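Local coordinates for PaiA Acetyltransferase (Thermoplasma acidophilum, PDB 3K9U), which transfers the acetyl group of acetyl-CoA to polyamines, protecting against polyamine toxicity, and could also act in the negative control of sporulation and degradative enzyme production, at residues A[90-95]-A[135-140]; A[106-111]-A[141-146]; A[15-20]-A[48-53]. All blocks are in the same frame, centred on the assembly; numbering follows the deposited sequence.

From the N terminus, interaction 3 comes first: after strand 3-7, helix 47-59 returns to helix 13-27, closing a largely helical excursion before the chain enters strand 63-70. The other two contacts follow in series and cross, their segments alternating as 90-95, 106-111, 135-140, 141-146. Interaction 1 closes when helix 132-139 returns to strand 86-94 around the acetyl end of the cofactor; interaction 2 opens inside that loop and closes after it, the turn at 141-146 returning to helix 103-118. Both spans contain strand 122-128. The two meet directly, Tyr138 O lying 3.0 Å from Phe143 N. Interaction 3, centred about 19 Å from the centre of interaction 1, reaches it through the Glu53-Arg91 salt bridge.

Interaction 1 of 3, residues A[90-95]-A[135-140]. With ACO (acetyl coenzyme *a), chain G.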
loop_
_atom_site.group_PDB
_atom_site.type_symbol
_atom_site.label_atom_id
_atom_site.label_comp_id
_atom_site.label_asym_id
_atom_site.label_seq_id
_atom_site.Cartn_x
_atom_site.Cartn_y
_atom_site.Cartn_z
ATOM N N LEU A 90 -5.161 -15.147 -15.452
ATOM C CA LEU A 90 -5.724 -15.947 -14.368
ATOM C C LEU A 90 -5.402 -15.367 -13.027
ATOM O O LEU A 90 -6.175 -15.512 -12.114
ATOM C CB LEU A 90 -5.201 -17.387 -14.391
ATOM C CG LEU A 90 -5.540 -18.212 -15.629
ATOM C CD1 LEU A 90 -4.657 -19.482 -15.632
ATOM C CD2 LEU A 90 -7.046 -18.556 -15.698
ATOM N N ARG A 91 -4.253 -14.716 -12.915
ATOM C CA ARG A 91 -3.634 -14.453 -11.615
ATOM C C ARG A 91 -2.665 -13.263 -11.684
ATOM O O ARG A 91 -1.773 -13.250 -12.532
ATOM C CB ARG A 91 -2.853 -15.720 -11.232
ATOM C CG ARG A 91 -3.105 -16.244 -9.871
ATOM C CD ARG A 91 -3.390 -17.736 -9.806
ATOM N NE ARG A 91 -2.432 -18.680 -10.403
ATOM C CZ ARG A 91 -1.736 -19.628 -9.752
ATOM N NH1 ARG A 91 -0.987 -20.480 -10.446
ATOM N NH2 ARG A 91 -1.740 -19.737 -8.418
ATOM N N LEU A 92 -2.819 -12.299 -10.779
ATOM C CA LEU A 92 -1.864 -11.196 -10.652
ATOM C C LEU A 92 -1.904 -10.624 -9.262
ATOM O O LEU A 92 -2.878 -9.971 -8.882
ATOM C CB LEU A 92 -2.180 -10.089 -11.666
ATOM C CG LEU A 92 -1.373 -8.803 -11.652
ATOM C CD1 LEU A 92 0.061 -9.127 -11.774
ATOM C CD2 LEU A 92 -1.808 -7.892 -12.795
ATOM N N TYR A 93 -0.829 -10.855 -8.522
ATOM C CA TYR A 93 -0.772 -10.509 -7.113
ATOM C C TYR A 93 0.620 -9.998 -6.748
ATOM O O TYR A 93 1.609 -10.619 -7.111
ATOM C CB TYR A 93 -1.121 -11.737 -6.243
ATOM C CG TYR A 93 -2.559 -12.171 -6.356
ATOM C CD1 TYR A 93 -3.553 -11.542 -5.618
ATOM C CD2 TYR A 93 -2.936 -13.184 -7.232
ATOM C CE1 TYR A 93 -4.872 -11.908 -5.734
ATOM C CE2 TYR A 93 -4.263 -13.563 -7.354
ATOM C CZ TYR A 93 -5.221 -12.934 -6.595
ATOM O OH TYR A 93 -6.538 -13.300 -6.705
ATOM N N LEU A 94 0.669 -8.876 -6.026
ATOM C CA LEU A 94 1.883 -8.341 -5.433
ATOM C C LEU A 94 1.749 -8.346 -3.913
ATOM O O LEU A 94 0.620 -8.263 -3.386
ATOM C CB LEU A 94 2.074 -6.889 -5.830
ATOM C CG LEU A 94 2.010 -6.565 -7.317
ATOM C CD1 LEU A 94 2.214 -5.021 -7.578
ATOM C CD2 LEU A 94 3.031 -7.422 -8.065
ATOM N N LYS A 95 2.899 -8.355 -3.225
ATOM C CA LYS A 95 2.958 -7.993 -1.814
ATOM C C LYS A 95 2.351 -6.618 -1.641
ATOM O O LYS A 95 2.678 -5.702 -2.400
ATOM C CB LYS A 95 4.392 -7.935 -1.293
ATOM C CG LYS A 95 5.006 -9.247 -0.887
ATOM C CD LYS A 95 6.370 -9.027 -0.108
ATOM C CE LYS A 95 6.257 -8.811 1.455
ATOM N NZ LYS A 95 6.478 -7.384 1.968
ATOM N N PHE A 135 -9.901 -4.056 -9.691
ATOM C CA PHE A 135 -10.870 -3.697 -10.747
ATOM C C PHE A 135 -10.479 -2.381 -11.396
ATOM O O PHE A 135 -10.517 -2.261 -12.633
ATOM C CB PHE A 135 -12.288 -3.605 -10.220
ATOM C CG PHE A 135 -13.300 -3.186 -11.252
ATOM C CD1 PHE A 135 -13.959 -1.992 -11.150
ATOM C CD2 PHE A 135 -13.596 -3.995 -12.309
ATOM C CE1 PHE A 135 -14.907 -1.597 -12.123
ATOM C CE2 PHE A 135 -14.533 -3.624 -13.264
ATOM C CZ PHE A 135 -15.193 -2.417 -13.163
ATOM N N SER A 136 -10.067 -1.424 -10.557
ATOM C CA SER A 136 -9.680 -0.085 -11.039
ATOM C C SER A 136 -8.332 -0.143 -11.736
ATOM O O SER A 136 -8.114 0.560 -12.679
ATOM C CB SER A 136 -9.692 0.937 -9.901
ATOM O OG SER A 136 -8.756 0.618 -8.900
ATOM N N PHE A 137 -7.441 -1.034 -11.299
ATOM C CA PHE A 137 -6.178 -1.206 -12.002
ATOM C C PHE A 137 -6.396 -1.666 -13.450
ATOM O O PHE A 137 -5.746 -1.169 -14.369
ATOM C CB PHE A 137 -5.259 -2.176 -11.265
ATOM C CG PHE A 137 -4.113 -2.696 -12.114
ATOM C CD1 PHE A 137 -4.214 -3.939 -12.753
ATOM C CD2 PHE A 137 -2.946 -1.938 -12.279
ATOM C CE1 PHE A 137 -3.167 -4.438 -13.543
ATOM C CE2 PHE A 137 -1.866 -2.429 -13.052
ATOM C CZ PHE A 137 -1.982 -3.690 -13.697
ATOM N N TYR A 138 -7.318 -2.592 -13.645
ATOM C CA TYR A 138 -7.607 -3.105 -14.985
ATOM C C TYR A 138 -8.292 -2.104 -15.882
ATOM O O TYR A 138 -7.952 -2.034 -17.070
ATOM C CB TYR A 138 -8.460 -4.359 -14.916
ATOM C CG TYR A 138 -7.736 -5.521 -14.315
ATOM C CD1 TYR A 138 -6.490 -5.926 -14.797
ATOM C CD2 TYR A 138 -8.298 -6.237 -13.264
ATOM C CE1 TYR A 138 -5.835 -6.992 -14.220
ATOM C CE2 TYR A 138 -7.646 -7.284 -12.684
ATOM C CZ TYR A 138 -6.438 -7.670 -13.162
ATOM O OH TYR A 138 -5.839 -8.751 -12.576
ATOM N N TYR A 139 -9.247 -1.334 -15.349
ATOM C CA TYR A 139 -9.897 -0.331 -16.189
ATOM C C TYR A 139 -8.923 0.763 -16.578
ATOM O O TYR A 139 -9.088 1.360 -17.631
ATOM C CB TYR A 139 -11.274 0.180 -15.677
ATOM C CG TYR A 139 -11.394 1.205 -14.512
ATOM C CD1 TYR A 139 -12.108 0.870 -13.339
ATOM C CD2 TYR A 139 -10.915 2.521 -14.618
ATOM C CE1 TYR A 139 -12.278 1.802 -12.268
ATOM C CE2 TYR A 139 -11.095 3.461 -13.546
ATOM C CZ TYR A 139 -11.758 3.072 -12.372
ATOM O OH TYR A 139 -11.953 3.966 -11.319
ATOM N N LYS A 140 -7.892 0.987 -15.759
ATOM C CA LYS A 140 -6.859 1.968 -16.081
ATOM C C LYS A 140 -5.805 1.393 -17.039
ATOM O O LYS A 140 -4.951 2.110 -17.505
ATOM C CB LYS A 140 -6.200 2.477 -14.804
ATOM C CG LYS A 140 -7.075 3.495 -14.040
ATOM C CD LYS A 140 -6.733 3.508 -12.552
ATOM C CE LYS A 140 -7.855 4.213 -11.741
ATOM N NZ LYS A 140 -7.533 4.327 -10.253
HETATM N N1A ACO G . -4.633 0.967 -2.862
HETATM C C2A ACO G . -5.652 1.316 -3.686
HETATM N N3A ACO G . -5.564 1.216 -5.024
HETATM C C4A ACO G . -4.465 0.724 -5.623
HETATM C C5A ACO G . -3.351 0.333 -4.763
HETATM C C6A ACO G . -3.495 0.469 -3.304
HETATM N N6A ACO G . -2.499 0.134 -2.447
HETATM N N7A ACO G . -2.393 -0.103 -5.560
HETATM C C8A ACO G . -2.840 0.010 -6.821
HETATM N N9A ACO G . -4.093 0.482 -6.875
HETATM C C1B ACO G . -4.839 0.738 -8.150
HETATM C C2B ACO G . -5.363 2.167 -8.306
HETATM O O2B ACO G . -6.518 2.219 -9.184
HETATM C C3B ACO G . -4.225 2.908 -8.945
HETATM O O3B ACO G . -4.683 4.069 -9.663
HETATM P P3B ACO G . -4.638 5.494 -8.865
HETATM O O7A ACO G . -3.208 5.849 -8.940
HETATM O O8A ACO G . -5.139 5.160 -7.465
HETATM O O9A ACO G . -5.599 6.306 -9.716
HETATM C C4B ACO G . -3.533 1.848 -9.783
HETATM O O4B ACO G . -3.963 0.580 -9.269
HETATM C C5B ACO G . -2.022 1.923 -9.732
HETATM O O5B ACO G . -1.422 1.229 -10.836
HETATM P P1A ACO G . -0.113 0.313 -10.630
HETATM O O1A ACO G . 0.894 1.024 -9.737
HETATM O O2A ACO G . 0.354 -0.201 -11.966
HETATM O O3A ACO G . -0.796 -0.906 -9.799
HETATM P P2A ACO G . 0.065 -2.043 -9.020
HETATM O O4A ACO G . -0.285 -1.900 -7.557
HETATM O O5A ACO G . 1.515 -2.043 -9.489
HETATM O O6A ACO G . -0.592 -3.384 -9.561
HETATM C CBP ACO G . -2.329 -4.799 -8.740
HETATM C CCP ACO G . -2.003 -3.573 -9.573
HETATM C CDP ACO G . -3.819 -5.071 -8.800
HETATM C CEP ACO G . -1.592 -5.975 -9.376
HETATM C CAP ACO G . -1.852 -4.613 -7.280
HETATM O OAP ACO G . -2.398 -3.427 -6.688
HETATM C C9P ACO G . -2.170 -5.781 -6.390
HETATM O O9P ACO G . -1.443 -6.758 -6.399
HETATM N N8P ACO G . -3.255 -5.684 -5.659
HETATM C C7P ACO G . -3.758 -6.737 -4.806
HETATM C C6P ACO G . -4.110 -8.032 -5.522
HETATM C C5P ACO G . -5.144 -7.895 -6.620
HETATM O O5P ACO G . -6.153 -7.219 -6.490
HETATM N N4P ACO G . -4.913 -8.605 -7.727
HETATM C C3P ACO G . -5.882 -8.677 -8.819
HETATM C C2P ACO G . -6.798 -9.876 -8.619
HETATM S S1P ACO G . -7.810 -10.194 -10.032
HETATM C C ACO G . -6.949 -11.365 -10.899
HETATM O O ACO G . -5.939 -11.840 -10.395
HETATM C CH3 ACO G . -7.431 -11.843 -12.256
#
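Leu92 bridges from strand 86-94 to Phe137 and Tyr138 of helix 132-139 inside the acetyl-CoA cleft of a GNAT fold. The segments stay well apart, Leu92 CA and Tyr138 CA being 10.8 Å from each other, and the cofactor fills much of the gap, so direct contact is confined to three buried side chains. Leu92 sends CD2 to within 3.8 Å of Phe137 CE1 because its chi1 of 176° turns CG away from the backbone N; the leucine branch runs roughly perpendicular to the phenylalanine side chain. The same leucine packs its CG against the cofactor methyl carbon CEP. One face of the Phe137 ring receives the pantetheine carbon CCP, displaced toward the rim, while Tyr138 meets the thioester sulfur S1P at its ring edge, near the ring plane.

Backbone groups of the strand grip the pantetheine arm. Cofactor N4P donates to Leu92 O at 2.7 Å, and Leu94 N donates to O9P at 3.0 Å; a weak bond from Leu92 N reaches the acetyl oxygen. At the ribose and 3'-phosphate, the extended Lys140 chain brings NZ within bonding distance of O2B, O3B and the phosphate oxygen O9A, and Ser136 OG accepts from O2B. The hydroxyl of Tyr138, the proton donor by similarity, is buried with no hydrogen-bond partner in the model; Tyr138 OH lies 4.0 Å from Leu92 CB and 3.3 Å from ACO C, the acetyl carbonyl carbon.

Interaction 2 of 3, residues A[106-111]-A[141-146]; sequences TLLLEA and NGFKVE
The Phe143 ring meets Leu108 at its edge, near the ring plane, where Leu108 CD2 lies 4.2 Å from Phe143 CE1. The same ring has an edge-to-face relation with Tyr138 and also touches Met155 and Lys157 of strand 152-158. The flat amide of Asn141 offers Leu108 mainly its aliphatic root: Leu108 CD2 is 3.7 Å from Asn141 CB and 4.0 Å from Asn141 CG. The two side chains run antiparallel past one another.

One methyl therefore serves both partners. Leu108 holds CG anti to the backbone N (chi1 -173°), which carries CD2 out from helix 103-118 to the turn that leads into strand 144-149. The helix and turn remain separated at backbone level, with Leu108 CA 8.8 Å from Asn141 CA. Gly142, a site that by similarity may matter for polyamine acetylation, lies between the two contacting residues.

The polar end of Asn141 is engaged by other residues, OD1 by Lys105 NZ and ND2 by Phe137 O. Those bonds would fix the amide's rotation; CB already points toward the helix from the backbone. The contact itself is essentially apolar, a methyl against CB and the amide carbon, beside an amide whose polarity is answered by its neighbours.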
loop_
_atom_site.group_PDB
_atom_site.type_symbol
_atom_site.label_atom_id
_atom_site.label_comp_id
_atom_site.label_asym_id
_atom_site.label_seq_id
_atom_site.Cartn_x
_atom_site.Cartn_y
_atom_site.Cartn_z
ATOM N N THR A 106 3.964 -3.343 -14.962
ATOM C CA THR A 106 5.136 -3.911 -15.605
ATOM C C THR A 106 4.947 -5.380 -15.908
ATOM O O THR A 106 5.274 -5.826 -16.993
ATOM C CB THR A 106 6.375 -3.722 -14.753
ATOM O OG1 THR A 106 6.517 -2.330 -14.484
ATOM C CG2 THR A 106 7.640 -4.231 -15.476
ATOM N N LEU A 107 4.378 -6.120 -14.961
ATOM C CA LEU A 107 4.045 -7.518 -15.190
ATOM C C LEU A 107 3.070 -7.644 -16.363
ATOM O O LEU A 107 3.316 -8.410 -17.291
ATOM C CB LEU A 107 3.458 -8.174 -13.921
ATOM C CG LEU A 107 4.495 -8.650 -12.912
ATOM C CD1 LEU A 107 3.873 -8.911 -11.531
ATOM C CD2 LEU A 107 5.196 -9.875 -13.411
ATOM N N LEU A 108 1.993 -6.859 -16.349
ATOM C CA LEU A 108 1.046 -6.842 -17.474
ATOM C C LEU A 108 1.700 -6.501 -18.802
ATOM O O LEU A 108 1.411 -7.135 -19.835
ATOM C CB LEU A 108 -0.073 -5.848 -17.224
ATOM C CG LEU A 108 -1.230 -5.836 -18.232
ATOM C CD1 LEU A 108 -1.953 -7.218 -18.317
ATOM C CD2 LEU A 108 -2.215 -4.729 -17.850
ATOM N N LEU A 109 2.588 -5.513 -18.796
ATOM C CA LEU A 109 3.246 -5.120 -20.042
ATOM C C LEU A 109 4.174 -6.210 -20.608
ATOM O O LEU A 109 4.265 -6.371 -21.827
ATOM C CB LEU A 109 3.963 -3.784 -19.901
ATOM C CG LEU A 109 2.995 -2.571 -19.905
ATOM C CD1 LEU A 109 3.699 -1.291 -19.431
ATOM C CD2 LEU A 109 2.359 -2.376 -21.317
ATOM N N GLU A 110 4.816 -6.977 -19.726
ATOM C CA GLU A 110 5.677 -8.073 -20.165
ATOM C C GLU A 110 4.843 -9.183 -20.767
ATOM O O GLU A 110 5.183 -9.732 -21.814
ATOM C CB GLU A 110 6.515 -8.631 -19.008
ATOM C CG GLU A 110 7.695 -7.757 -18.647
ATOM C CD GLU A 110 8.665 -7.601 -19.815
ATOM O OE1 GLU A 110 9.169 -8.620 -20.360
ATOM O OE2 GLU A 110 8.895 -6.452 -20.196
ATOM N N ALA A 111 3.737 -9.500 -20.112
ATOM C CA ALA A 111 2.809 -10.483 -20.667
ATOM C C ALA A 111 2.330 -10.034 -22.042
ATOM O O ALA A 111 2.411 -10.801 -22.990
ATOM C CB ALA A 111 1.619 -10.720 -19.742
ATOM N N ASN A 141 -5.862 0.099 -17.317
ATOM C CA ASN A 141 -4.985 -0.521 -18.284
ATOM C C ASN A 141 -5.737 -1.080 -19.490
ATOM O O ASN A 141 -5.302 -2.060 -20.107
ATOM C CB ASN A 141 -4.147 -1.582 -17.586
ATOM C CG ASN A 141 -3.039 -0.972 -16.792
ATOM O OD1 ASN A 141 -2.017 -0.604 -17.351
ATOM N ND2 ASN A 141 -3.265 -0.764 -15.501
ATOM N N GLY A 142 -6.860 -0.441 -19.826
ATOM C CA GLY A 142 -7.580 -0.712 -21.075
ATOM C C GLY A 142 -8.616 -1.842 -21.035
ATOM O O GLY A 142 -9.215 -2.141 -22.060
ATOM N N PHE A 143 -8.839 -2.478 -19.885
ATOM C CA PHE A 143 -9.860 -3.526 -19.794
ATOM C C PHE A 143 -11.238 -2.898 -19.604
ATOM O O PHE A 143 -11.380 -1.894 -18.875
ATOM C CB PHE A 143 -9.572 -4.517 -18.659
ATOM C CG PHE A 143 -8.449 -5.480 -18.961
ATOM C CD1 PHE A 143 -7.119 -5.111 -18.743
ATOM C CD2 PHE A 143 -8.716 -6.768 -19.451
ATOM C CE1 PHE A 143 -6.072 -5.998 -19.019
ATOM C CE2 PHE A 143 -7.670 -7.661 -19.711
ATOM C CZ PHE A 143 -6.352 -7.263 -19.510
ATOM N N LYS A 144 -12.228 -3.518 -20.249
ATOM C CA LYS A 144 -13.643 -3.121 -20.200
ATOM C C LYS A 144 -14.489 -4.253 -19.652
ATOM O O LYS A 144 -14.170 -5.421 -19.901
ATOM C CB LYS A 144 -14.137 -2.819 -21.578
ATOM C CG LYS A 144 -13.251 -1.903 -22.358
ATOM C CD LYS A 144 -13.266 -0.509 -21.778
ATOM C CE LYS A 144 -12.658 0.467 -22.785
ATOM N NZ LYS A 144 -13.261 0.267 -24.158
ATOM N N VAL A 145 -15.540 -3.922 -18.909
ATOM C CA VAL A 145 -16.444 -4.936 -18.374
ATOM C C VAL A 145 -17.436 -5.352 -19.463
ATOM O O VAL A 145 -18.060 -4.519 -20.115
ATOM C CB VAL A 145 -17.223 -4.458 -17.110
ATOM C CG1 VAL A 145 -18.363 -5.440 -16.758
ATOM C CG2 VAL A 145 -16.294 -4.338 -15.927
ATOM N N GLU A 146 -17.555 -6.654 -19.666
ATOM C CA GLU A 146 -18.447 -7.193 -20.686
ATOM C C GLU A 146 -19.583 -7.964 -20.087
ATOM O O GLU A 146 -20.582 -8.156 -20.747
ATOM C CB GLU A 146 -17.675 -8.134 -21.622
ATOM C CG GLU A 146 -16.568 -7.451 -22.418
ATOM C CD GLU A 146 -17.090 -6.470 -23.454
ATOM O OE1 GLU A 146 -18.257 -6.621 -23.903
ATOM O OE2 GLU A 146 -16.318 -5.546 -23.819
#

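Interaction 3 of 3, residues A[15-20]-A[48-53]; sequences TLIEVA and EKLLNE
Segments 15-20 and 48-53 are helical throughout, and their backbones come nearest at Ile17 and Leu50, whose CA atoms are 8.4 Å apart. Intrahelical bonds such as Ala20 N to Leu16 O and Glu53 N to Lys49 O, at 3.0 and 3.1 Å, confirm regular turns on both sides of this helix-helix packing.

Leu50 carries the contact from helix 47-59. Its CG stands anti to the carbonyl carbon (chi1 -78°), and the CD1 branch extends to two consecutive residues of helix 13-27. Leu50 CD1 is 3.5 Å from Ile17 CG1, a close approach for two carbons, and 4.1 Å from Leu16 CD2. Both opposing side chains cross that of Leu50 obliquely. They arrive differently: Leu16 leaves its backbone heading toward the other helix, whereas Ile17 comes near through the end of its side chain, using its methylene CG1.

Further packing extends this apolar layer. Leu16 also rests on Leu74 and Phe77 of strand 73-83, and Leu50 also touches Leu13 and Tyr45, so Leu16 is one of the residues that join the helix pair to the central sheet. One turn on from Leu50, Glu53 ties helix 47-59 to strand 86-94. Between the two segments the chemistry is entirely aliphatic and buried, implying that shape fit and exclusion of water, rather than directional bonds, hold the helices together here.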
loop_
_atom_site.group_PDB
_atom_site.type_symbol
_atom_site.label_atom_id
_atom_site.label_comp_id
_atom_site.label_asym_id
_atom_site.label_seq_id
_atom_site.Cartn_x
_atom_site.Cartn_y
_atom_site.Cartn_z
ATOM N N THR A 15 8.839 -18.604 -1.585
ATOM C CA THR A 15 8.592 -17.168 -1.516
ATOM C C THR A 15 7.280 -16.851 -2.263
ATOM O O THR A 15 6.482 -16.009 -1.825
ATOM C CB THR A 15 9.825 -16.334 -1.984
ATOM O OG1 THR A 15 10.138 -16.645 -3.339
ATOM C CG2 THR A 15 11.066 -16.652 -1.142
ATOM N N LEU A 16 7.011 -17.593 -3.334
ATOM C CA LEU A 16 5.734 -17.461 -4.059
ATOM C C LEU A 16 4.498 -17.722 -3.164
ATOM O O LEU A 16 3.523 -16.945 -3.185
ATOM C CB LEU A 16 5.738 -18.350 -5.293
ATOM C CG LEU A 16 4.576 -18.199 -6.293
ATOM C CD1 LEU A 16 4.642 -16.901 -7.036
ATOM C CD2 LEU A 16 4.632 -19.339 -7.287
ATOM N N ILE A 17 4.570 -18.747 -2.316
ATOM C CA ILE A 17 3.488 -19.020 -1.364
ATOM C C ILE A 17 3.292 -17.850 -0.404
ATOM O O ILE A 17 2.160 -17.481 -0.107
ATOM C CB ILE A 17 3.727 -20.294 -0.592
ATOM C CG1 ILE A 17 3.754 -21.503 -1.541
ATOM C CG2 ILE A 17 2.650 -20.528 0.521
ATOM C CD1 ILE A 17 4.271 -22.773 -0.814
ATOM N N GLU A 18 4.380 -17.231 0.045
ATOM C CA GLU A 18 4.260 -16.127 0.996
ATOM C C GLU A 18 3.707 -14.849 0.386
ATOM O O GLU A 18 2.911 -14.183 1.000
ATOM C CB GLU A 18 5.580 -15.848 1.700
ATOM C CG GLU A 18 6.028 -16.939 2.707
ATOM C CD GLU A 18 4.872 -17.737 3.341
ATOM O OE1 GLU A 18 3.980 -17.119 3.974
ATOM O OE2 GLU A 18 4.864 -18.994 3.206
ATOM N N VAL A 19 4.137 -14.513 -0.819
ATOM C CA VAL A 19 3.575 -13.409 -1.557
ATOM C C VAL A 19 2.042 -13.587 -1.725
ATOM O O VAL A 19 1.238 -12.710 -1.332
ATOM C CB VAL A 19 4.257 -13.321 -2.949
ATOM C CG1 VAL A 19 3.542 -12.347 -3.851
ATOM C CG2 VAL A 19 5.755 -12.953 -2.804
ATOM N N ALA A 20 1.650 -14.723 -2.295
ATOM C CA ALA A 20 0.248 -15.079 -2.470
ATOM C C ALA A 20 -0.478 -14.939 -1.157
ATOM O O ALA A 20 -1.526 -14.267 -1.070
ATOM C CB ALA A 20 0.123 -16.500 -2.953
ATOM N N GLU A 48 2.964 -28.824 -3.475
ATOM C CA GLU A 48 2.927 -29.806 -4.544
ATOM C C GLU A 48 2.210 -29.226 -5.768
ATOM O O GLU A 48 2.695 -29.334 -6.894
ATOM C CB GLU A 48 2.260 -31.095 -4.090
ATOM C CG GLU A 48 3.088 -31.918 -3.147
ATOM C CD GLU A 48 3.314 -31.231 -1.810
ATOM O OE1 GLU A 48 2.410 -30.508 -1.352
ATOM O OE2 GLU A 48 4.399 -31.411 -1.228
ATOM N N LYS A 49 1.082 -28.575 -5.529
ATOM C CA LYS A 49 0.268 -28.033 -6.593
ATOM C C LYS A 49 1.012 -26.936 -7.340
ATOM O O LYS A 49 1.040 -26.957 -8.579
ATOM C CB LYS A 49 -1.059 -27.513 -6.049
ATOM C CG LYS A 49 -2.069 -27.077 -7.136
ATOM C CD LYS A 49 -3.519 -26.949 -6.546
ATOM C CE LYS A 49 -4.584 -27.543 -7.505
ATOM N NZ LYS A 49 -4.427 -29.038 -7.833
ATOM N N LEU A 50 1.623 -25.988 -6.610
ATOM C CA LEU A 50 2.413 -24.925 -7.276
ATOM C C LEU A 50 3.631 -25.449 -8.065
ATOM O O LEU A 50 3.922 -24.970 -9.158
ATOM C CB LEU A 50 2.933 -23.883 -6.280
ATOM C CG LEU A 50 1.944 -22.846 -5.797
ATOM C CD1 LEU A 50 2.674 -21.934 -4.802
ATOM C CD2 LEU A 50 1.302 -22.067 -7.013
ATOM N N LEU A 51 4.361 -26.391 -7.478
ATOM C CA LEU A 51 5.488 -27.011 -8.157
ATOM C C LEU A 51 5.096 -27.538 -9.551
ATOM O O LEU A 51 5.777 -27.283 -10.555
ATOM C CB LEU A 51 6.024 -28.171 -7.315
ATOM C CG LEU A 51 7.142 -27.858 -6.336
ATOM C CD1 LEU A 51 7.505 -29.116 -5.455
ATOM C CD2 LEU A 51 8.367 -27.333 -7.127
ATOM N N ASN A 52 3.997 -28.287 -9.589
ATOM C CA ASN A 52 3.482 -28.839 -10.834
ATOM C C ASN A 52 3.171 -27.715 -11.806
ATOM O O ASN A 52 3.510 -27.820 -12.992
ATOM C CB ASN A 52 2.244 -29.706 -10.582
ATOM C CG ASN A 52 1.754 -30.427 -11.828
ATOM O OD1 ASN A 52 2.518 -31.119 -12.519
ATOM N ND2 ASN A 52 0.459 -30.303 -12.103
ATOM N N GLU A 53 2.572 -26.627 -11.305
ATOM C CA GLU A 53 2.226 -25.494 -12.184
ATOM C C GLU A 53 3.461 -24.788 -12.713
ATOM O O GLU A 53 3.519 -24.433 -13.885
ATOM C CB GLU A 53 1.333 -24.477 -11.482
ATOM C CG GLU A 53 -0.115 -24.962 -11.263
ATOM C CD GLU A 53 -0.852 -24.113 -10.203
ATOM O OE1 GLU A 53 -0.191 -23.340 -9.488
ATOM O OE2 GLU A 53 -2.076 -24.219 -10.073
#